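Local coordinates for protein vaginolysin (Gardnerella vaginalis, PDB 5IMY) that probably binds cholesterol in host cell membranes and breaches them, as a secreted pore-forming toxin of the cholesterol-dependent cytolysin family, at residues I109-A114 against D231-C236; T82-D87 against D103-L108. All blocks are in the same frame, centred on the assembly; numbering follows the deposited sequence.

Contact 1: residues I109-A114 against D231-C236; sequences ISANRA and DFFAPC
F232 O is the polar centre of this crossing, taking two direct bonds from the other segment and a third from a water. The backbone N of A114 reaches it at 2.6 Å with a fairly straight N-H (158°). From the opposite face of the carbonyl plane comes R113 NE, 2.7 Å from F232 O. Neither donor lies in that plane, yet F232 O sits almost exactly in the plane of the guanidinium. The arginine can double back this way because its chain is bent at chi2 (-70°) and again at chi3. The water donates to F232 O and to A114 O, lying 2.6 Å from A114 O, and takes a longer bond from R113 NH2. That same NH2 also donates to G92 O, which helps fix the rotation of the guanidinium.

R113 and F232 run side by side, with NH2 of R113 3.4 Å from CD1 of F232 at the ring edge. The two planes are 59° apart, so the charge borders the ring and does not stack on it; the ring itself meets Y255. F233 carries the apolar side: its CD1 is 3.9 Å from A111 CB, and the ring goes on to L94 and to L25 and L29 of helix 22-30. Beyond it, CB of A234 packs 3.4 Å from CB of N112, and A114 CB rests against F233 O.

A second backbone bond, from A234 N to N112 O, is weak, and the oxygen's position is doubtful. If it is accepted, it and A114 N to F232 O would bracket R113 and F233 as a non-hydrogen-bonded pair, consistent with a single antiparallel beta bridge between two loops, just before the C236-C18 disulfide ties the second loop to the N-terminal region.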
ATOM      1  N   ILE A 109     -12.896  51.265  -4.591  1.00 41.96           N
ATOM      2  CA  ILE A 109     -12.285  52.420  -3.945  1.00 40.94           C
ATOM      3  C   ILE A 109     -12.879  53.651  -4.608  1.00 36.66           C
ATOM      4  O   ILE A 109     -12.626  53.916  -5.788  1.00 36.85           O
ATOM      5  CB  ILE A 109     -10.755  52.408  -4.067  1.00 40.52           C
ATOM      6  CG1 ILE A 109     -10.176  51.148  -3.421  1.00 32.36           C
ATOM      7  CG2 ILE A 109     -10.160  53.653  -3.410  1.00 41.84           C
ATOM      8  CD1 ILE A 109      -8.721  50.909  -3.759  1.00 32.65           C
ATOM      9  N   SER A 110     -13.687  54.399  -3.862  1.00 41.33           N
ATOM     10  CA  SER A 110     -14.267  55.627  -4.382  1.00 54.29           C
ATOM     11  C   SER A 110     -13.191  56.704  -4.412  1.00 47.13           C
ATOM     12  O   SER A 110     -12.562  56.992  -3.388  1.00 50.65           O
ATOM     13  CB  SER A 110     -15.451  56.069  -3.528  1.00 59.42           C
ATOM     14  OG  SER A 110     -15.894  55.017  -2.690  1.00 64.47           O
ATOM     15  N   ALA A 111     -12.971  57.286  -5.585  1.00 43.85           N
ATOM     16  CA  ALA A 111     -11.977  58.339  -5.738  1.00 44.09           C
ATOM     17  C   ALA A 111     -12.206  59.011  -7.079  1.00 51.59           C
ATOM     18  O   ALA A 111     -12.807  58.431  -7.989  1.00 60.08           O
ATOM     19  CB  ALA A 111     -10.550  57.792  -5.649  1.00 46.67           C
ATOM     20  N   ASN A 112     -11.732  60.244  -7.185  1.00 54.48           N
ATOM     21  CA  ASN A 112     -11.814  60.952  -8.449  1.00 55.09           C
ATOM     22  C   ASN A 112     -10.869  60.300  -9.446  1.00 51.92           C
ATOM     23  O   ASN A 112      -9.650  60.319  -9.252  1.00 48.83           O
ATOM     24  CB  ASN A 112     -11.471  62.427  -8.261  1.00 59.65           C
ATOM     25  CG  ASN A 112     -12.350  63.103  -7.230  1.00 62.59           C
ATOM     26  OD1 ASN A 112     -13.490  62.696  -7.010  1.00 54.63           O
ATOM     27  ND2 ASN A 112     -11.824  64.142  -6.594  1.00 74.97           N
ATOM     28  N   ARG A 113     -11.426  59.726 -10.503  1.00 50.15           N
ATOM     29  CA  ARG A 113     -10.671  58.942 -11.465  1.00 52.03           C
ATOM     30  C   ARG A 113     -10.307  59.768 -12.695  1.00 46.82           C
ATOM     31  O   ARG A 113     -10.901  60.813 -12.977  1.00 46.21           O
ATOM     32  CB  ARG A 113     -11.467  57.705 -11.894  1.00 46.26           C
ATOM     33  CG  ARG A 113     -11.689  56.696 -10.782  1.00 40.71           C
ATOM     34  CD  ARG A 113     -10.394  55.999 -10.396  1.00 41.06           C
ATOM     35  NE  ARG A 113      -9.823  55.262 -11.518  1.00 41.72           N
ATOM     36  CZ  ARG A 113     -10.220  54.053 -11.903  1.00 33.39           C
ATOM     37  NH1 ARG A 113     -11.198  53.431 -11.257  1.00 33.58           N
ATOM     38  NH2 ARG A 113      -9.639  53.463 -12.939  1.00 31.54           N
ATOM     39  N   ALA A 114      -9.321  59.275 -13.429  1.00 45.38           N
ATOM     40  CA  ALA A 114      -8.922  59.820 -14.712  1.00 50.53           C
ATOM     41  C   ALA A 114      -9.441  58.943 -15.840  1.00 40.59           C
ATOM     42  O   ALA A 114      -9.817  57.789 -15.618  1.00 42.46           O
ATOM     43  CB  ALA A 114      -7.395  59.915 -14.800  1.00 48.49           C
ATOM     44  N   ASP A 231      -2.495  59.240 -11.248  1.00 42.94           N
ATOM     45  CA  ASP A 231      -3.490  59.084 -12.299  1.00 57.47           C
ATOM     46  C   ASP A 231      -3.926  57.621 -12.296  1.00 59.52           C
ATOM     47  O   ASP A 231      -3.252  56.768 -11.717  1.00 66.65           O
ATOM     48  CB  ASP A 231      -2.956  59.513 -13.666  1.00 68.23           C
ATOM     49  CG  ASP A 231      -2.684  58.340 -14.591  1.00 62.94           C
ATOM     50  OD1 ASP A 231      -3.658  57.694 -15.035  1.00 55.36           O
ATOM     51  OD2 ASP A 231      -1.500  58.071 -14.884  1.00 59.63           O
ATOM     52  N   PHE A 232      -5.010  57.321 -13.002  1.00 49.20           N
ATOM     53  CA  PHE A 232      -6.080  56.477 -12.483  1.00 54.50           C
ATOM     54  C   PHE A 232      -7.012  57.447 -11.779  1.00 50.51           C
ATOM     55  O   PHE A 232      -8.233  57.383 -11.936  1.00 54.57           O
ATOM     56  CB  PHE A 232      -5.638  55.392 -11.488  1.00 49.53           C
ATOM     57  CG  PHE A 232      -5.293  54.064 -12.112  1.00 46.38           C
ATOM     58  CD1 PHE A 232      -6.245  53.330 -12.797  1.00 55.99           C
ATOM     59  CD2 PHE A 232      -4.025  53.523 -11.953  1.00 42.41           C
ATOM     60  CE1 PHE A 232      -5.931  52.096 -13.346  1.00 48.22           C
ATOM     61  CE2 PHE A 232      -3.708  52.292 -12.497  1.00 47.96           C
ATOM     62  CZ  PHE A 232      -4.661  51.578 -13.192  1.00 42.92           C
ATOM     63  N   PHE A 233      -6.409  58.362 -11.023  1.00 53.55           N
ATOM     64  CA  PHE A 233      -7.095  59.356 -10.223  1.00 56.18           C
ATOM     65  C   PHE A 233      -7.012  60.734 -10.874  1.00 50.92           C
ATOM     66  O   PHE A 233      -6.299  60.954 -11.855  1.00 47.68           O
ATOM     67  CB  PHE A 233      -6.480  59.414  -8.823  1.00 52.16           C
ATOM     68  CG  PHE A 233      -6.180  58.073  -8.224  1.00 50.53           C
ATOM     69  CD1 PHE A 233      -7.149  57.391  -7.515  1.00 43.76           C
ATOM     70  CD2 PHE A 233      -4.919  57.506  -8.350  1.00 52.01           C
ATOM     71  CE1 PHE A 233      -6.879  56.164  -6.951  1.00 34.55           C
ATOM     72  CE2 PHE A 233      -4.643  56.277  -7.788  1.00 46.72           C
ATOM     73  CZ  PHE A 233      -5.623  55.605  -7.086  1.00 40.39           C
ATOM     74  N   ALA A 234      -7.734  61.686 -10.281  1.00 61.95           N
ATOM     75  CA  ALA A 234      -7.803  63.060 -10.775  1.00 62.05           C
ATOM     76  C   ALA A 234      -6.445  63.752 -10.664  1.00 63.47           C
ATOM     77  O   ALA A 234      -5.506  63.188 -10.082  1.00 61.67           O
ATOM     78  CB  ALA A 234      -8.861  63.844  -9.997  1.00 65.36           C
ATOM     79  N   PRO A 235      -6.296  64.957 -11.221  1.00 67.89           N
ATOM     80  CA  PRO A 235      -4.998  65.650 -11.161  1.00 74.83           C
ATOM     81  C   PRO A 235      -4.490  66.043  -9.776  1.00 82.72           C
ATOM     82  O   PRO A 235      -3.329  65.762  -9.463  1.00 87.36           O
ATOM     83  CB  PRO A 235      -5.247  66.888 -12.034  1.00 74.83           C
ATOM     84  CG  PRO A 235      -6.210  66.395 -13.060  1.00 68.36           C
ATOM     85  CD  PRO A 235      -7.147  65.497 -12.293  1.00 64.97           C
ATOM     86  N   CYS A 236      -5.306  66.699  -8.943  1.00 72.65           N
ATOM     87  CA  CYS A 236      -4.836  67.232  -7.652  1.00 77.09           C
ATOM     88  C   CYS A 236      -5.356  66.353  -6.516  1.00 75.66           C
ATOM     89  O   CYS A 236      -6.160  66.759  -5.678  1.00 72.84           O
ATOM     90  CB  CYS A 236      -5.264  68.689  -7.487  1.00 85.27           C
ATOM     91  SG  CYS A 236      -4.728  69.788  -8.847  1.00 88.98           S
TER
HETATM   92  O   HOH W   1      -8.324  55.842 -14.745  1.00 43.96           O

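Contact 2: residues T82-D87 against D103-L108; sequences TSANDD and DNMPSL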
ATOM      1  N   THR A  82     -19.353  36.554 -11.084  1.00 40.59           N
ATOM      2  CA  THR A  82     -20.619  36.001 -10.631  1.00 33.45           C
ATOM      3  C   THR A  82     -21.689  37.081 -10.676  1.00 41.17           C
ATOM      4  O   THR A  82     -21.408  38.263 -10.891  1.00 46.39           O
ATOM      5  CB  THR A  82     -20.511  35.447  -9.203  1.00 36.36           C
ATOM      6  OG1 THR A  82     -20.239  36.519  -8.292  1.00 43.19           O
ATOM      7  CG2 THR A  82     -19.403  34.414  -9.109  1.00 35.16           C
ATOM      8  N   SER A  83     -22.936  36.656 -10.464  1.00 38.68           N
ATOM      9  CA  SER A  83     -24.030  37.612 -10.338  1.00 41.14           C
ATOM     10  C   SER A  83     -23.813  38.546  -9.155  1.00 45.80           C
ATOM     11  O   SER A  83     -24.224  39.711  -9.198  1.00 43.75           O
ATOM     12  CB  SER A  83     -25.356  36.868 -10.186  1.00 47.84           C
ATOM     13  OG  SER A  83     -26.430  37.771  -9.992  1.00 63.80           O
ATOM     14  N   ALA A  84     -23.162  38.058  -8.097  1.00 51.32           N
ATOM     15  CA  ALA A  84     -23.011  38.838  -6.876  1.00 43.90           C
ATOM     16  C   ALA A  84     -21.968  39.939  -7.012  1.00 43.95           C
ATOM     17  O   ALA A  84     -22.120  41.004  -6.401  1.00 53.15           O
ATOM     18  CB  ALA A  84     -22.640  37.919  -5.711  1.00 37.52           C
ATOM     19  N   ASN A  85     -20.909  39.715  -7.793  1.00 46.23           N
ATOM     20  CA  ASN A  85     -19.831  40.685  -7.911  1.00 44.11           C
ATOM     21  C   ASN A  85     -19.781  41.385  -9.262  1.00 49.15           C
ATOM     22  O   ASN A  85     -18.962  42.295  -9.434  1.00 48.17           O
ATOM     23  CB  ASN A  85     -18.473  40.008  -7.641  1.00 39.51           C
ATOM     24  CG  ASN A  85     -18.099  38.976  -8.694  1.00 42.41           C
ATOM     25  OD1 ASN A  85     -18.451  39.100  -9.867  1.00 42.68           O
ATOM     26  ND2 ASN A  85     -17.376  37.947  -8.272  1.00 39.53           N
ATOM     27  N   ASP A  86     -20.632  40.999 -10.216  1.00 47.49           N
ATOM     28  CA  ASP A  86     -20.623  41.647 -11.523  1.00 47.41           C
ATOM     29  C   ASP A  86     -20.786  43.156 -11.401  1.00 47.46           C
ATOM     30  O   ASP A  86     -20.313  43.903 -12.264  1.00 41.93           O
ATOM     31  CB  ASP A  86     -21.734  41.065 -12.403  1.00 43.06           C
ATOM     32  CG  ASP A  86     -21.620  41.497 -13.851  1.00 49.88           C
ATOM     33  OD1 ASP A  86     -20.483  41.638 -14.346  1.00 52.76           O
ATOM     34  OD2 ASP A  86     -22.671  41.694 -14.501  1.00 56.55           O
ATOM     35  N   ASP A  87     -21.444  43.622 -10.335  1.00 53.13           N
ATOM     36  CA  ASP A  87     -21.635  45.057 -10.140  1.00 52.40           C
ATOM     37  C   ASP A  87     -20.309  45.798 -10.033  1.00 49.29           C
ATOM     38  O   ASP A  87     -20.202  46.943 -10.485  1.00 44.58           O
ATOM     39  CB  ASP A  87     -22.466  45.309  -8.881  1.00 60.49           C
ATOM     40  CG  ASP A  87     -23.957  45.208  -9.132  1.00 73.42           C
ATOM     41  OD1 ASP A  87     -24.417  45.674 -10.196  1.00 75.68           O
ATOM     42  OD2 ASP A  87     -24.670  44.664  -8.262  1.00 88.40           O
ATOM     43  N   ASP A 103     -12.706  36.934  -0.799  1.00 41.75           N
ATOM     44  CA  ASP A 103     -13.997  36.261  -0.822  1.00 43.07           C
ATOM     45  C   ASP A 103     -14.714  36.412  -2.158  1.00 44.16           C
ATOM     46  O   ASP A 103     -15.837  35.919  -2.304  1.00 39.31           O
ATOM     47  CB  ASP A 103     -14.887  36.793   0.305  1.00 43.24           C
ATOM     48  CG  ASP A 103     -14.360  36.435   1.682  1.00 53.40           C
ATOM     49  OD1 ASP A 103     -13.491  35.543   1.773  1.00 54.31           O
ATOM     50  OD2 ASP A 103     -14.820  37.041   2.671  1.00 50.55           O
ATOM     51  N   ASN A 104     -14.090  37.078  -3.132  1.00 41.33           N
ATOM     52  CA  ASN A 104     -14.667  37.290  -4.457  1.00 36.93           C
ATOM     53  C   ASN A 104     -15.853  38.249  -4.418  1.00 39.06           C
ATOM     54  O   ASN A 104     -16.745  38.180  -5.266  1.00 43.64           O
ATOM     55  CB  ASN A 104     -15.080  35.964  -5.104  1.00 41.43           C
ATOM     56  CG  ASN A 104     -14.872  35.959  -6.608  1.00 38.07           C
ATOM     57  OD1 ASN A 104     -14.054  36.712  -7.136  1.00 36.24           O
ATOM     58  ND2 ASN A 104     -15.610  35.104  -7.305  1.00 43.61           N
ATOM     59  N   MET A 105     -15.872  39.148  -3.437  1.00 38.42           N
ATOM     60  CA  MET A 105     -16.874  40.210  -3.345  1.00 41.07           C
ATOM     61  C   MET A 105     -16.168  41.547  -3.168  1.00 40.94           C
ATOM     62  O   MET A 105     -16.385  42.260  -2.183  1.00 42.51           O
ATOM     63  CB  MET A 105     -17.842  39.944  -2.193  1.00 40.42           C
ATOM     64  CG  MET A 105     -18.864  38.858  -2.478  1.00 43.63           C
ATOM     65  SD  MET A 105     -19.899  39.225  -3.910  1.00 54.95           S
ATOM     66  CE  MET A 105     -20.602  40.807  -3.444  1.00 58.12           C
ATOM     67  N   PRO A 106     -15.317  41.926  -4.119  1.00 35.73           N
ATOM     68  CA  PRO A 106     -14.503  43.129  -3.933  1.00 38.57           C
ATOM     69  C   PRO A 106     -15.363  44.379  -3.836  1.00 39.26           C
ATOM     70  O   PRO A 106     -16.418  44.490  -4.465  1.00 38.69           O
ATOM     71  CB  PRO A 106     -13.616  43.152  -5.183  1.00 35.82           C
ATOM     72  CG  PRO A 106     -14.401  42.414  -6.213  1.00 32.64           C
ATOM     73  CD  PRO A 106     -15.160  41.352  -5.467  1.00 36.19           C
ATOM     74  N   SER A 107     -14.898  45.322  -3.024  1.00 34.65           N
ATOM     75  CA  SER A 107     -15.528  46.626  -2.886  1.00 38.86           C
ATOM     76  C   SER A 107     -14.667  47.672  -3.577  1.00 35.35           C
ATOM     77  O   SER A 107     -13.435  47.630  -3.496  1.00 33.10           O
ATOM     78  CB  SER A 107     -15.723  46.996  -1.414  1.00 43.09           C
ATOM     79  OG  SER A 107     -14.482  47.049  -0.732  1.00 53.24           O
ATOM     80  N   LEU A 108     -15.322  48.606  -4.259  1.00 35.37           N
ATOM     81  CA  LEU A 108     -14.606  49.621  -5.012  1.00 36.18           C
ATOM     82  C   LEU A 108     -13.930  50.615  -4.072  1.00 39.37           C
ATOM     83  O   LEU A 108     -14.317  50.784  -2.912  1.00 39.29           O
ATOM     84  CB  LEU A 108     -15.558  50.364  -5.947  1.00 36.14           C
ATOM     85  CG  LEU A 108     -16.294  49.500  -6.970  1.00 40.59           C
ATOM     86  CD1 LEU A 108     -17.451  50.268  -7.585  1.00 46.44           C
ATOM     87  CD2 LEU A 108     -15.336  49.025  -8.048  1.00 40.51           C
TER
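N85 and N104 carry the polar part of the contact. N85 ND2 donates to the backbone O of N104 at 3.1 Å, nearly straight at 167°, with that oxygen in the plane of the N85 amide. The other end of this amide faces its own segment: OD1 accepts from T82 N, 3.0 Å away, which holds the amide's rotation. At chi1 66° CG of N85 sits between the backbone N and the carbonyl carbon, folding the amide back toward T82, whose OG1 takes weak bonds from A84 N and N85 N, as in an ST motif. N104, with positive phi, is the first residue to leave helical geometry after helix 99-102, in a Schellman motif. Its amide is turned 77° from that of N85; OD1 is hydrogen-bonded to Y350 OH, and ND2 to S80 O, which also receives a weak bond from N85 ND2.

Apolar packing falls to M105. Bent at both chi2 and chi3, its chain curls over A84, bringing SD to 3.5 Å from A84 CB. Its CE lies 3.3 Å from A84 O, a close van der Waals approach to a carbonyl. P106 contributes more lightly, its CD lying 4.2 Å from N85 CB while its ring also touches Y350 and F95.

The two contacts follow one another along the chain, contact 2 first: 82-87 meets 103-108, and the chain then runs straight on into 109-114, whose partner 231-236 comes more than a hundred residues later. Their centres are about 21 Å apart, on the same side of the chain's centre, with contact 1 farther from it (about 41 Å against 25 Å). Both lean on strand 94-96: 109-114 touches L94 and R96, and 103-108 touches F95 and R96. Thus one extended linker, leading from helix 99-102 to strand 116-120, is held at its start by a local loop and farther along by a sequence-distant one, beside the large antiparallel sheet.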